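Local atomic coordinates of peptidoglycan recognition protein 3 (Branchiostoma belcheri tsingtauense, PDB entry 4Z8I), a protein that probably binds bacterial peptidoglycan and, as a zinc-dependent N-acetylmuramoyl-L-alanine amidase, probably cleaves the bond between its sugar and its peptide stem. Residues A[200-203]-A[204-207]; A[209-213]-A[214-218]. One frame throughout, in Å; residues are numbered along the deposited sequence.

Contact 1: A[200-203]-A[204-207]; sequences YGHR and DVGS. With ZN (zinc ion), chain B.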
loop_
_atom_site.group_PDB
_atom_site.type_symbol
_atom_site.label_atom_id
_atom_site.label_comp_id
_atom_site.label_asym_id
_atom_site.label_seq_id
_atom_site.Cartn_x
_atom_site.Cartn_y
_atom_site.Cartn_z
ATOM N N TYR A 200 -3.799 -11.525 -2.400
ATOM C CA TYR A 200 -4.956 -12.248 -1.879
ATOM C C TYR A 200 -5.852 -11.328 -1.061
ATOM O O TYR A 200 -5.382 -10.360 -0.463
ATOM C CB TYR A 200 -4.521 -13.407 -0.972
ATOM C CG TYR A 200 -3.630 -14.441 -1.613
ATOM C CD1 TYR A 200 -2.272 -14.207 -1.786
ATOM C CD2 TYR A 200 -4.138 -15.668 -2.013
ATOM C CE1 TYR A 200 -1.455 -15.157 -2.363
ATOM C CE2 TYR A 200 -3.323 -16.625 -2.590
ATOM C CZ TYR A 200 -1.982 -16.363 -2.759
ATOM O OH TYR A 200 -1.159 -17.304 -3.329
ATOM N N GLY A 201 -7.143 -11.639 -1.033
ATOM C CA GLY A 201 -8.018 -11.106 -0.008
ATOM C C GLY A 201 -7.944 -12.083 1.150
ATOM O O GLY A 201 -7.530 -13.226 0.959
ATOM N N HIS A 202 -8.329 -11.652 2.346
ATOM C CA HIS A 202 -8.269 -12.530 3.513
ATOM C C HIS A 202 -9.134 -13.775 3.311
ATOM O O HIS A 202 -8.749 -14.877 3.700
ATOM C CB HIS A 202 -8.697 -11.776 4.774
ATOM C CG HIS A 202 -8.471 -12.538 6.043
ATOM N ND1 HIS A 202 -8.965 -12.119 7.260
ATOM C CD2 HIS A 202 -7.794 -13.685 6.289
ATOM C CE1 HIS A 202 -8.608 -12.976 8.199
ATOM N NE2 HIS A 202 -7.897 -13.937 7.635
ATOM N N ARG A 203 -10.293 -13.596 2.684
ATOM C CA ARG A 203 -11.219 -14.702 2.452
ATOM C C ARG A 203 -10.639 -15.742 1.499
ATOM O O ARG A 203 -11.086 -16.890 1.477
ATOM C CB ARG A 203 -12.549 -14.183 1.899
ATOM C CG ARG A 203 -12.427 -13.498 0.545
ATOM C CD ARG A 203 -13.784 -13.116 -0.019
ATOM N NE ARG A 203 -14.498 -12.178 0.843
ATOM C CZ ARG A 203 -15.706 -11.694 0.577
ATOM N NH1 ARG A 203 -16.340 -12.059 -0.530
ATOM N NH2 ARG A 203 -16.284 -10.846 1.415
ATOM N N ASP A 204 -9.650 -15.335 0.710
ATOM C CA ASP A 204 -9.020 -16.236 -0.249
ATOM C C ASP A 204 -8.143 -17.273 0.449
ATOM O O ASP A 204 -7.886 -18.351 -0.090
ATOM C CB ASP A 204 -8.178 -15.443 -1.253
ATOM C CG ASP A 204 -9.023 -14.680 -2.254
ATOM O OD1 ASP A 204 -10.113 -15.168 -2.617
ATOM O OD2 ASP A 204 -8.589 -13.592 -2.686
ATOM N N VAL A 205 -7.698 -16.942 1.657
ATOM C CA VAL A 205 -6.709 -17.749 2.362
ATOM C C VAL A 205 -7.237 -18.250 3.711
ATOM O O VAL A 205 -6.601 -19.071 4.375
ATOM C CB VAL A 205 -5.413 -16.937 2.569
ATOM C CG1 VAL A 205 -5.595 -15.937 3.699
ATOM C CG2 VAL A 205 -4.230 -17.853 2.834
ATOM N N GLY A 206 -8.408 -17.759 4.107
ATOM C CA GLY A 206 -9.017 -18.162 5.363
ATOM C C GLY A 206 -10.532 -18.217 5.296
ATOM O O GLY A 206 -11.117 -18.140 4.215
ATOM N N SER A 207 -11.170 -18.353 6.454
ATOM C CA SER A 207 -12.628 -18.394 6.519
ATOM C C SER A 207 -13.205 -17.144 7.174
ATOM O O SER A 207 -13.576 -17.165 8.347
ATOM C CB SER A 207 -13.099 -19.640 7.272
ATOM O OG SER A 207 -14.506 -19.631 7.451
HETATM ZN ZN ZN B . -8.904 -10.177 7.499
HETATM O O HOH W 1 -8.716 -9.993 9.435
#
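At the end of edge strand 197-201 of the amidase domain's mixed sheet, the chain turns straight into the short helix 202-205, and this turn carries the zinc ligand His202 while Asp204 folds back onto Gly201. The carboxylate oxygen OD2 of Asp204 accepts a hydrogen bond from Gly201 N at 2.9 Å, a nearly straight bond of 164° that reaches the anti side of the carboxylate from somewhat out of its plane. CG of Asp204 sits beside its own backbone N (chi1 -73°), which turns the carboxylate back toward the strand end and lets OD2 meet that N-H. In return, Asp204 N donates to Gly201 O at 3.0 Å, so that the residue grips both polar atoms of Gly201. CB of Asp204 rests at the edge of the Tyr200 ring, 4.1 Å from CD2. One residue on, His202 O takes a hydrogen bond from Val205 N at 3.1 Å and, more weakly, one from Gly206 N. Val205 CG1 meets the edge of the imidazole at His202 CD2, 4.1 Å away, on the ring side remote from ND1, which binds zinc at 2.0 Å. Outside the turn, Asp204 OD1 bonds Tyr216 OH and OD2 also bonds Tyr225 OH. Replacing the carboxylate of Asp204 by the methyl of an alanine is likely to leave the Gly201 N-H and the two tyrosine hydroxyls without this partner and the strand-to-helix turn less firmly fixed. One carboxylate thus collects a backbone N-H and two hydroxyls, which probably favours its ionised form.

Contact 2: A[209-213]-A[214-218]; sequences ACPGN and LLYDD. With ZN (zinc ion), chain B.
Pro211 meets Tyr216 and Leu215 where the loop carrying the zinc ligand Cys210 enters helix 213-218. From Tyr216 CB, which lies 3.1 Å from Gly212 O, the side chain runs out with CG anti to the backbone N (chi1 -179°), and this brings CD1 to 3.9 Å from Pro211 CD. The proline crosses the tyrosine obliquely, its CG also lying near Tyr216 CB. The ring also forms a cation-pi contact with Arg203, and the tip, OH, ends at Asp204 of the preceding helix. The backbone below is anchored by Tyr216 N, which donates to Gly212 O at 3.0 Å; Gly212 is the N-cap, and Asp217 N repeats the bond to Asn213 O at 2.9 Å. On another flank of the proline, Leu215 CD2 packs against Pro211 CB at 3.8 Å. A cis peptide bond joins Cys210 to Pro211, with Cys210 SG on zinc at 2.3 Å. Pro211 and Cys210 both touch His94 of strand 87-94, whereas Leu215 reaches Phe167 and Pro172 in the loop ahead of helix 174-190, so the zinc-binding loop leans on the central sheet and the first turn of helix 213-218 on the loop before helix 174-190.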
loop_
_atom_site.group_PDB
_atom_site.type_symbol
_atom_site.label_atom_id
_atom_site.label_comp_id
_atom_site.label_asym_id
_atom_site.label_seq_id
_atom_site.Cartn_x
_atom_site.Cartn_y
_atom_site.Cartn_z
ATOM N N ALA A 209 -15.342 -13.062 6.063
ATOM C CA ALA A 209 -15.928 -12.211 5.038
ATOM C C ALA A 209 -14.944 -11.092 4.703
ATOM O O ALA A 209 -15.183 -10.285 3.806
ATOM C CB ALA A 209 -17.254 -11.642 5.509
ATOM N N CYS A 210 -13.839 -11.052 5.441
ATOM C CA CYS A 210 -12.764 -10.095 5.197
ATOM C C CYS A 210 -12.216 -10.315 3.792
ATOM O O CYS A 210 -12.033 -11.456 3.372
ATOM C CB CYS A 210 -11.655 -10.300 6.234
ATOM S SG CYS A 210 -10.456 -8.969 6.380
ATOM N N PRO A 211 -11.928 -9.226 3.062
ATOM C CA PRO A 211 -11.960 -7.826 3.489
ATOM C C PRO A 211 -13.265 -7.117 3.146
ATOM O O PRO A 211 -13.233 -5.926 2.838
ATOM C CB PRO A 211 -10.837 -7.213 2.658
ATOM C CG PRO A 211 -10.932 -7.950 1.363
ATOM C CD PRO A 211 -11.388 -9.356 1.697
ATOM N N GLY A 212 -14.389 -7.825 3.195
ATOM C CA GLY A 212 -15.662 -7.239 2.813
ATOM C C GLY A 212 -15.916 -7.371 1.323
ATOM O O GLY A 212 -14.981 -7.317 0.527
ATOM N N ASN A 213 -17.182 -7.533 0.948
ATOM C CA ASN A 213 -17.563 -7.775 -0.445
ATOM C C ASN A 213 -17.041 -6.769 -1.475
ATOM O O ASN A 213 -16.388 -7.155 -2.440
ATOM C CB ASN A 213 -19.087 -7.894 -0.574
ATOM C CG ASN A 213 -19.620 -9.215 -0.051
ATOM O OD1 ASN A 213 -18.919 -10.226 -0.046
ATOM N ND2 ASN A 213 -20.873 -9.213 0.385
ATOM N N LEU A 214 -17.338 -5.487 -1.276
ATOM C CA LEU A 214 -17.006 -4.465 -2.273
ATOM C C LEU A 214 -15.503 -4.216 -2.433
ATOM O O LEU A 214 -15.005 -4.064 -3.553
ATOM C CB LEU A 214 -17.742 -3.154 -1.979
ATOM C CG LEU A 214 -19.268 -3.188 -2.103
ATOM C CD1 LEU A 214 -19.826 -1.790 -2.300
ATOM C CD2 LEU A 214 -19.692 -4.087 -3.242
ATOM N N LEU A 215 -14.784 -4.172 -1.317
ATOM C CA LEU A 215 -13.334 -4.038 -1.363
ATOM C C LEU A 215 -12.710 -5.257 -2.041
ATOM O O LEU A 215 -11.775 -5.128 -2.840
ATOM C CB LEU A 215 -12.766 -3.861 0.046
ATOM C CG LEU A 215 -11.244 -3.771 0.133
ATOM C CD1 LEU A 215 -10.728 -2.676 -0.781
ATOM C CD2 LEU A 215 -10.801 -3.524 1.564
ATOM N N TYR A 216 -13.239 -6.436 -1.726
ATOM C CA TYR A 216 -12.780 -7.676 -2.343
ATOM C C TYR A 216 -13.036 -7.656 -3.844
ATOM O O TYR A 216 -12.252 -8.199 -4.617
ATOM C CB TYR A 216 -13.464 -8.886 -1.706
ATOM C CG TYR A 216 -13.026 -10.217 -2.273
ATOM C CD1 TYR A 216 -11.789 -10.757 -1.948
ATOM C CD2 TYR A 216 -13.853 -10.936 -3.123
ATOM C CE1 TYR A 216 -11.385 -11.972 -2.460
ATOM C CE2 TYR A 216 -13.458 -12.153 -3.640
ATOM C CZ TYR A 216 -12.225 -12.666 -3.303
ATOM O OH TYR A 216 -11.831 -13.878 -3.817
ATOM N N ASP A 217 -14.140 -7.032 -4.249
ATOM C CA ASP A 217 -14.437 -6.866 -5.666
ATOM C C ASP A 217 -13.422 -5.928 -6.308
ATOM O O ASP A 217 -12.956 -6.175 -7.420
ATOM C CB ASP A 217 -15.856 -6.329 -5.877
ATOM C CG ASP A 217 -16.922 -7.401 -5.725
ATOM O OD1 ASP A 217 -16.583 -8.601 -5.804
ATOM O OD2 ASP A 217 -18.103 -7.038 -5.538
ATOM N N ASP A 218 -13.076 -4.853 -5.602
ATOM C CA ASP A 218 -12.135 -3.875 -6.143
ATOM C C ASP A 218 -10.734 -4.462 -6.327
ATOM O O ASP A 218 -10.085 -4.212 -7.343
ATOM C CB ASP A 218 -12.086 -2.617 -5.270
ATOM C CG ASP A 218 -11.248 -1.507 -5.886
ATOM O OD1 ASP A 218 -11.769 -0.773 -6.754
ATOM O OD2 ASP A 218 -10.071 -1.359 -5.499
HETATM ZN ZN ZN B . -8.904 -10.177 7.499
HETATM O O HOH W 1 -8.716 -9.993 9.435
#

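Contacts 1 and 2, their centres about 10 Å apart, follow each other in the chain and supply two of the three protein ligands of one zinc, His202 from 200-207 and Cys210 from 209-218. His93 of strand 87-94 completes the set, and water 1 lies 1.9 Å from the metal. Asp204 joins helix 202-205 to helix 213-218, its OD1 2.5 Å from Tyr216 OH. Arg203 reaches the Cys210 loop beside the zinc, where its NH2 probably bonds Ala209 O at 2.7 Å, and the same NH2 bonds Asn213 OD1 at the start of the second helix. Near the metal, His202 ND1 lies 3.4 Å from Cys210 CB. At this probable active site, as in related amidases, a zinc-bound water would attack the substrate.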